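Local coordinates for protein esterase (Thermotoga maritima, PDB 3DOH) that is a thermostable esterase that probably hydrolyses carboxylic ester bonds, pairing an alpha/beta-hydrolase domain with an immunoglobulin-like domain, at residues I311-A316 with G339-T344; A290-C295 with I372-E377. All coordinates share one frame; numbering follows the deposited sequence.

Contact 1. Residues I311-A316 with G339-T344; sequences IWVFHA and GKVRYT
R342 crosses the indole of its strand partner W312 obliquely, over one face. Its CB starts above the five-membered ring, 3.7 Å from the centroid and close to the ring normal, a CH-pi contact. The extended chain then carries CD over the same face, 3.5 Å from W312 CE3, and NH1 ends 3.4 Å from W312 CZ3. The guanidinium is turned 57° from the ring plane, so it does not stack on the indole, and NH1 has a long, weak ion pair with E370. F314 CZ lies on the opposite face of W312. With CG of W312 anti to the backbone N (chi1 -172°), NE1 faces T344 and donates to its OG1 at 2.9 Å, in the ring plane, fixing the rotation of the indole. These side chains extend from one face of a parallel strand pair in the beta-alpha-beta unit whose helix is 325-336; strand 341-346 is the last of the alpha/beta-hydrolase sheet within this chain. Backbone bonds alternate between the strands: R342 N to I311 O and V313 N to R342 O, each 2.8 Å, then T344 N to V313 O at 3.3 Å. On the other face, V313 CB packs 3.6 Å from Y343 CD1, beneath helix 325-336, and the hydroxyl of Y343 bonds to E345. Y343 also packs on V211 of the second subunit.

Contact 2. Residues A290-C295 with I372-E377; sequences AAIPIC and IEWLFE
L375 sets its CD1 against two strand side chains at once, 3.9 Å from A290 CB and 3.9 Å from I292 CD1. A290 and I292 are two apart on strand 290-294, and both direct their CB toward the helix. Beside the leucine, the benzo end of W374 reaches the same strand: its CZ3 lies 4.0 Å from I292 CG1, which meets the indole at its edge. The carbonyl oxygen of A291 also lies near that ring plane, 4.1 Å from W374 CH2, while A290 CB approaches the ring obliquely. Every contact across this interface is van der Waals packing. Both helix side chains start out across the strand and only turn in at their ends: L375 holds CG opposite its own backbone N (chi1 -178°), and W374 does much the same. An alanine in place of I292 would lack CG1, CG2 and CD1, which would probably leave a gap between L375 and the edge of W374 and let the leucine end turn more freely. In the second shell, W374 rests on P310, and L375 leans on W203 and Y266. The strand is fixed by backbone bonds to I267 on one side and P310 on the other. The 372-376 part of the helix runs roughly antiparallel to strand 290-294, their axes 9.3 Å apart at closest approach; the side chains of A291 and P293 pack on helix 272-283, so this inner strand of the alpha/beta-hydrolase sheet, between strands 264-270 and 311-316, is sandwiched between the two helices.

Strands 290-294 and 311-316 are neighbours in one sheet, so the two contacts meet: the backbone probably bonds from W312 N to A291 O and from C295 N to F314 O. Contact 2 is wholly buried and apolar, packing the sheet against helix 369-376. Contact 1 joins strand to strand through main-chain hydrogen bonds supplemented by polar and CH-pi side-chain contacts and, although mostly buried, it reaches the surface at K340 and R342 and a second subunit at Y343 and T344. Tryptophans connect them, since W312 of contact 1 meets W374 of contact 2 edge-to-face. F314 CD1 also touches I292 CG2, and the W312 and F314 side of contact 1 shares helix 369-376 with the side chains of contact 2.

Contact 1. Residues I311-A316 with G339-T344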
loop_
_atom_site.group_PDB
_atom_site.type_symbol
_atom_site.label_atom_id
_atom_site.label_comp_id
_atom_site.label_asym_id
_atom_site.label_seq_id
_atom_site.Cartn_x
_atom_site.Cartn_y
_atom_site.Cartn_z
ATOM N N ILE A 311 8.534 38.121 -28.776
ATOM C CA ILE A 311 7.314 37.454 -28.359
ATOM C C ILE A 311 7.653 36.022 -28.008
ATOM O O ILE A 311 8.280 35.334 -28.787
ATOM C CB ILE A 311 6.253 37.462 -29.531
ATOM C CG1 ILE A 311 5.807 38.906 -29.826
ATOM C CG2 ILE A 311 5.060 36.548 -29.214
ATOM C CD1 ILE A 311 4.859 39.085 -31.004
ATOM N N TRP A 312 7.221 35.542 -26.847
ATOM C CA TRP A 312 7.442 34.142 -26.511
ATOM C C TRP A 312 6.070 33.536 -26.246
ATOM O O TRP A 312 5.427 33.816 -25.235
ATOM C CB TRP A 312 8.397 34.007 -25.332
ATOM C CG TRP A 312 8.817 32.613 -25.032
ATOM C CD1 TRP A 312 8.190 31.472 -25.414
ATOM C CD2 TRP A 312 9.937 32.201 -24.228
ATOM N NE1 TRP A 312 8.855 30.371 -24.925
ATOM C CE2 TRP A 312 9.933 30.793 -24.196
ATOM C CE3 TRP A 312 10.947 32.888 -23.541
ATOM C CZ2 TRP A 312 10.902 30.050 -23.507
ATOM C CZ3 TRP A 312 11.917 32.152 -22.847
ATOM C CH2 TRP A 312 11.882 30.752 -22.835
ATOM N N VAL A 313 5.617 32.739 -27.204
ATOM C CA VAL A 313 4.326 32.078 -27.159
ATOM C C VAL A 313 4.396 30.738 -26.382
ATOM O O VAL A 313 5.392 30.017 -26.445
ATOM C CB VAL A 313 3.878 31.804 -28.596
ATOM C CG1 VAL A 313 2.454 31.240 -28.651
ATOM C CG2 VAL A 313 3.972 33.065 -29.422
ATOM N N PHE A 314 3.336 30.415 -25.650
ATOM C CA PHE A 314 3.231 29.173 -24.891
ATOM C C PHE A 314 1.821 28.605 -25.166
ATOM O O PHE A 314 0.838 29.383 -25.266
ATOM C CB PHE A 314 3.408 29.430 -23.373
ATOM C CG PHE A 314 4.800 29.850 -22.961
ATOM C CD1 PHE A 314 5.220 31.178 -23.088
ATOM C CD2 PHE A 314 5.708 28.917 -22.445
ATOM C CE1 PHE A 314 6.544 31.561 -22.695
ATOM C CE2 PHE A 314 7.030 29.308 -22.054
ATOM C CZ PHE A 314 7.440 30.616 -22.179
ATOM N N HIS A 315 1.711 27.272 -25.286
ATOM C CA HIS A 315 0.439 26.586 -25.517
ATOM C C HIS A 315 0.702 25.107 -25.227
ATOM O O HIS A 315 1.829 24.648 -25.331
ATOM C CB HIS A 315 0.037 26.743 -26.987
ATOM C CG HIS A 315 -1.441 26.804 -27.222
ATOM N ND1 HIS A 315 -2.313 25.828 -26.779
ATOM C CD2 HIS A 315 -2.195 27.702 -27.897
ATOM C CE1 HIS A 315 -3.539 26.142 -27.148
ATOM N NE2 HIS A 315 -3.490 27.264 -27.842
ATOM N N ALA A 316 -0.315 24.340 -24.864
ATOM C CA ALA A 316 -0.106 22.903 -24.710
ATOM C C ALA A 316 -0.745 22.244 -25.895
ATOM O O ALA A 316 -1.877 22.605 -26.280
ATOM C CB ALA A 316 -0.715 22.388 -23.439
ATOM N N GLY A 339 10.539 37.557 -37.675
ATOM C CA GLY A 339 10.486 36.841 -36.405
ATOM C C GLY A 339 10.640 37.672 -35.135
ATOM O O GLY A 339 9.780 38.485 -34.795
ATOM N N LYS A 340 11.754 37.454 -34.441
ATOM C CA LYS A 340 11.923 37.721 -32.989
ATOM C C LYS A 340 10.767 37.049 -32.192
ATOM O O LYS A 340 10.045 37.719 -31.431
ATOM C CB LYS A 340 12.036 39.223 -32.690
ATOM C CG LYS A 340 12.978 39.990 -33.651
ATOM C CD LYS A 340 12.962 41.511 -33.397
ATOM C CE LYS A 340 13.918 41.974 -32.247
ATOM N NZ LYS A 340 13.777 43.457 -31.936
ATOM N N VAL A 341 10.623 35.721 -32.383
ATOM C CA VAL A 341 9.593 34.894 -31.753
ATOM C C VAL A 341 10.204 33.632 -31.161
ATOM O O VAL A 341 10.950 32.957 -31.853
ATOM C CB VAL A 341 8.478 34.483 -32.762
ATOM C CG1 VAL A 341 9.025 33.574 -33.854
ATOM C CG2 VAL A 341 7.318 33.819 -32.053
ATOM N N ARG A 342 9.887 33.323 -29.895
ATOM C CA ARG A 342 10.099 31.993 -29.290
ATOM C C ARG A 342 8.770 31.271 -29.039
ATOM O O ARG A 342 7.687 31.883 -28.961
ATOM C CB ARG A 342 10.827 32.072 -27.961
ATOM C CG ARG A 342 12.191 32.704 -27.992
ATOM C CD ARG A 342 12.760 32.746 -26.586
ATOM N NE ARG A 342 14.131 33.198 -26.670
ATOM C CZ ARG A 342 15.080 32.965 -25.756
ATOM N NH1 ARG A 342 14.817 32.270 -24.641
ATOM N NH2 ARG A 342 16.312 33.443 -25.979
ATOM N N TYR A 343 8.880 29.953 -28.896
ATOM C CA TYR A 343 7.744 29.072 -28.809
ATOM C C TYR A 343 8.132 27.791 -28.126
ATOM O O TYR A 343 8.957 27.016 -28.637
ATOM C CB TYR A 343 7.181 28.744 -30.197
ATOM C CG TYR A 343 5.895 27.976 -30.154
ATOM C CD1 TYR A 343 4.809 28.415 -29.374
ATOM C CD2 TYR A 343 5.747 26.830 -30.899
ATOM C CE1 TYR A 343 3.622 27.684 -29.329
ATOM C CE2 TYR A 343 4.575 26.106 -30.888
ATOM C CZ TYR A 343 3.510 26.512 -30.117
ATOM O OH TYR A 343 2.335 25.730 -30.129
ATOM N N THR A 344 7.518 27.606 -26.959
ATOM C CA THR A 344 7.542 26.406 -26.182
ATOM C C THR A 344 6.124 25.845 -26.277
ATOM O O THR A 344 5.183 26.513 -25.855
ATOM C CB THR A 344 7.825 26.787 -24.731
ATOM O OG1 THR A 344 9.049 27.514 -24.682
ATOM C CG2 THR A 344 7.934 25.560 -23.846
#

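Contact 2. Residues A290-C295 with I372-E377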
loop_
_atom_site.group_PDB
_atom_site.type_symbol
_atom_site.label_atom_id
_atom_site.label_comp_id
_atom_site.label_asym_id
_atom_site.label_seq_id
_atom_site.Cartn_x
_atom_site.Cartn_y
_atom_site.Cartn_z
ATOM N N ALA A 290 7.646 43.774 -25.316
ATOM C CA ALA A 290 7.637 42.327 -25.476
ATOM C C ALA A 290 6.367 41.730 -24.875
ATOM O O ALA A 290 5.787 42.285 -23.943
ATOM C CB ALA A 290 8.870 41.715 -24.829
ATOM N N ALA A 291 5.942 40.596 -25.422
ATOM C CA ALA A 291 4.672 39.997 -25.080
ATOM C C ALA A 291 4.871 38.519 -24.762
ATOM O O ALA A 291 5.714 37.867 -25.385
ATOM C CB ALA A 291 3.747 40.146 -26.243
ATOM N N ILE A 292 4.120 37.987 -23.799
ATOM C CA ILE A 292 3.997 36.531 -23.601
ATOM C C ILE A 292 2.501 36.164 -23.641
ATOM O O ILE A 292 1.803 36.220 -22.612
ATOM C CB ILE A 292 4.665 36.049 -22.279
ATOM C CG1 ILE A 292 6.124 36.500 -22.226
ATOM C CG2 ILE A 292 4.481 34.535 -22.051
ATOM C CD1 ILE A 292 6.769 36.397 -20.807
ATOM N N PRO A 293 1.988 35.832 -24.830
ATOM C CA PRO A 293 0.648 35.293 -25.021
ATOM C C PRO A 293 0.503 33.778 -24.828
ATOM O O PRO A 293 1.005 32.988 -25.646
ATOM C CB PRO A 293 0.356 35.644 -26.463
ATOM C CG PRO A 293 1.674 35.662 -27.120
ATOM C CD PRO A 293 2.672 36.074 -26.104
ATOM N N ILE A 294 -0.240 33.400 -23.789
ATOM C CA ILE A 294 -0.399 32.021 -23.365
ATOM C C ILE A 294 -1.764 31.526 -23.784
ATOM O O ILE A 294 -2.774 32.144 -23.425
ATOM C CB ILE A 294 -0.248 31.899 -21.826
ATOM C CG1 ILE A 294 1.127 32.359 -21.416
ATOM C CG2 ILE A 294 -0.422 30.456 -21.363
ATOM C CD1 ILE A 294 1.156 32.878 -20.045
ATOM N N CYS A 295 -1.792 30.419 -24.520
ATOM C CA CYS A 295 -3.028 29.892 -25.081
ATOM C C CYS A 295 -3.955 31.025 -25.494
ATOM O O CYS A 295 -4.903 31.354 -24.780
ATOM C CB CYS A 295 -3.729 28.981 -24.071
ATOM S SG CYS A 295 -3.913 29.696 -22.420
ATOM N N ILE A 372 10.645 34.619 -17.463
ATOM C CA ILE A 372 10.702 35.854 -16.662
ATOM C C ILE A 372 11.953 36.697 -16.964
ATOM O O ILE A 372 11.860 37.898 -17.284
ATOM C CB ILE A 372 10.591 35.506 -15.177
ATOM C CG1 ILE A 372 9.158 35.068 -14.885
ATOM C CG2 ILE A 372 11.049 36.659 -14.311
ATOM C CD1 ILE A 372 9.074 34.141 -13.734
ATOM N N GLU A 373 13.117 36.046 -16.929
ATOM C CA GLU A 373 14.378 36.746 -17.155
ATOM C C GLU A 373 14.385 37.334 -18.541
ATOM O O GLU A 373 14.760 38.518 -18.721
ATOM C CB GLU A 373 15.565 35.801 -16.982
ATOM C CG GLU A 373 16.034 35.657 -15.525
ATOM C CD GLU A 373 16.268 37.016 -14.856
ATOM O OE1 GLU A 373 15.503 37.345 -13.914
ATOM O OE2 GLU A 373 17.188 37.765 -15.293
ATOM N N TRP A 374 13.957 36.517 -19.520
ATOM C CA TRP A 374 13.929 36.931 -20.896
ATOM C C TRP A 374 13.065 38.178 -21.090
ATOM O O TRP A 374 13.403 39.067 -21.869
ATOM C CB TRP A 374 13.402 35.795 -21.750
ATOM C CG TRP A 374 13.113 36.212 -23.180
ATOM C CD1 TRP A 374 14.003 36.215 -24.230
ATOM C CD2 TRP A 374 11.851 36.692 -23.726
ATOM N NE1 TRP A 374 13.366 36.635 -25.379
ATOM C CE2 TRP A 374 12.055 36.931 -25.100
ATOM C CE3 TRP A 374 10.569 36.891 -23.198
ATOM C CZ2 TRP A 374 11.027 37.405 -25.942
ATOM C CZ3 TRP A 374 9.547 37.363 -24.050
ATOM C CH2 TRP A 374 9.790 37.617 -25.392
ATOM N N LEU A 375 11.938 38.260 -20.388
ATOM C CA LEU A 375 11.040 39.373 -20.662
ATOM C C LEU A 375 11.786 40.625 -20.267
ATOM O O LEU A 375 11.784 41.606 -21.017
ATOM C CB LEU A 375 9.716 39.236 -19.930
ATOM C CG LEU A 375 8.613 40.290 -20.115
ATOM C CD1 LEU A 375 7.841 40.058 -21.401
ATOM C CD2 LEU A 375 7.687 40.167 -18.955
ATOM N N PHE A 376 12.486 40.549 -19.134
ATOM C CA PHE A 376 13.210 41.711 -18.624
ATOM C C PHE A 376 14.429 42.164 -19.430
ATOM O O PHE A 376 14.863 43.309 -19.287
ATOM C CB PHE A 376 13.504 41.634 -17.108
ATOM C CG PHE A 376 12.285 41.824 -16.285
ATOM C CD1 PHE A 376 11.595 43.026 -16.321
ATOM C CD2 PHE A 376 11.773 40.794 -15.526
ATOM C CE1 PHE A 376 10.430 43.212 -15.585
ATOM C CE2 PHE A 376 10.589 40.989 -14.789
ATOM C CZ PHE A 376 9.916 42.200 -14.835
ATOM N N GLU A 377 14.989 41.309 -20.272
ATOM C CA GLU A 377 16.064 41.826 -21.127
ATOM C C GLU A 377 15.515 42.497 -22.392
ATOM O O GLU A 377 16.283 42.908 -23.268
ATOM C CB GLU A 377 17.153 40.798 -21.387
ATOM C CG GLU A 377 16.626 39.375 -21.415
ATOM C CD GLU A 377 17.702 38.310 -21.151
ATOM O OE1 GLU A 377 17.981 37.475 -22.056
ATOM O OE2 GLU A 377 18.263 38.310 -20.034
#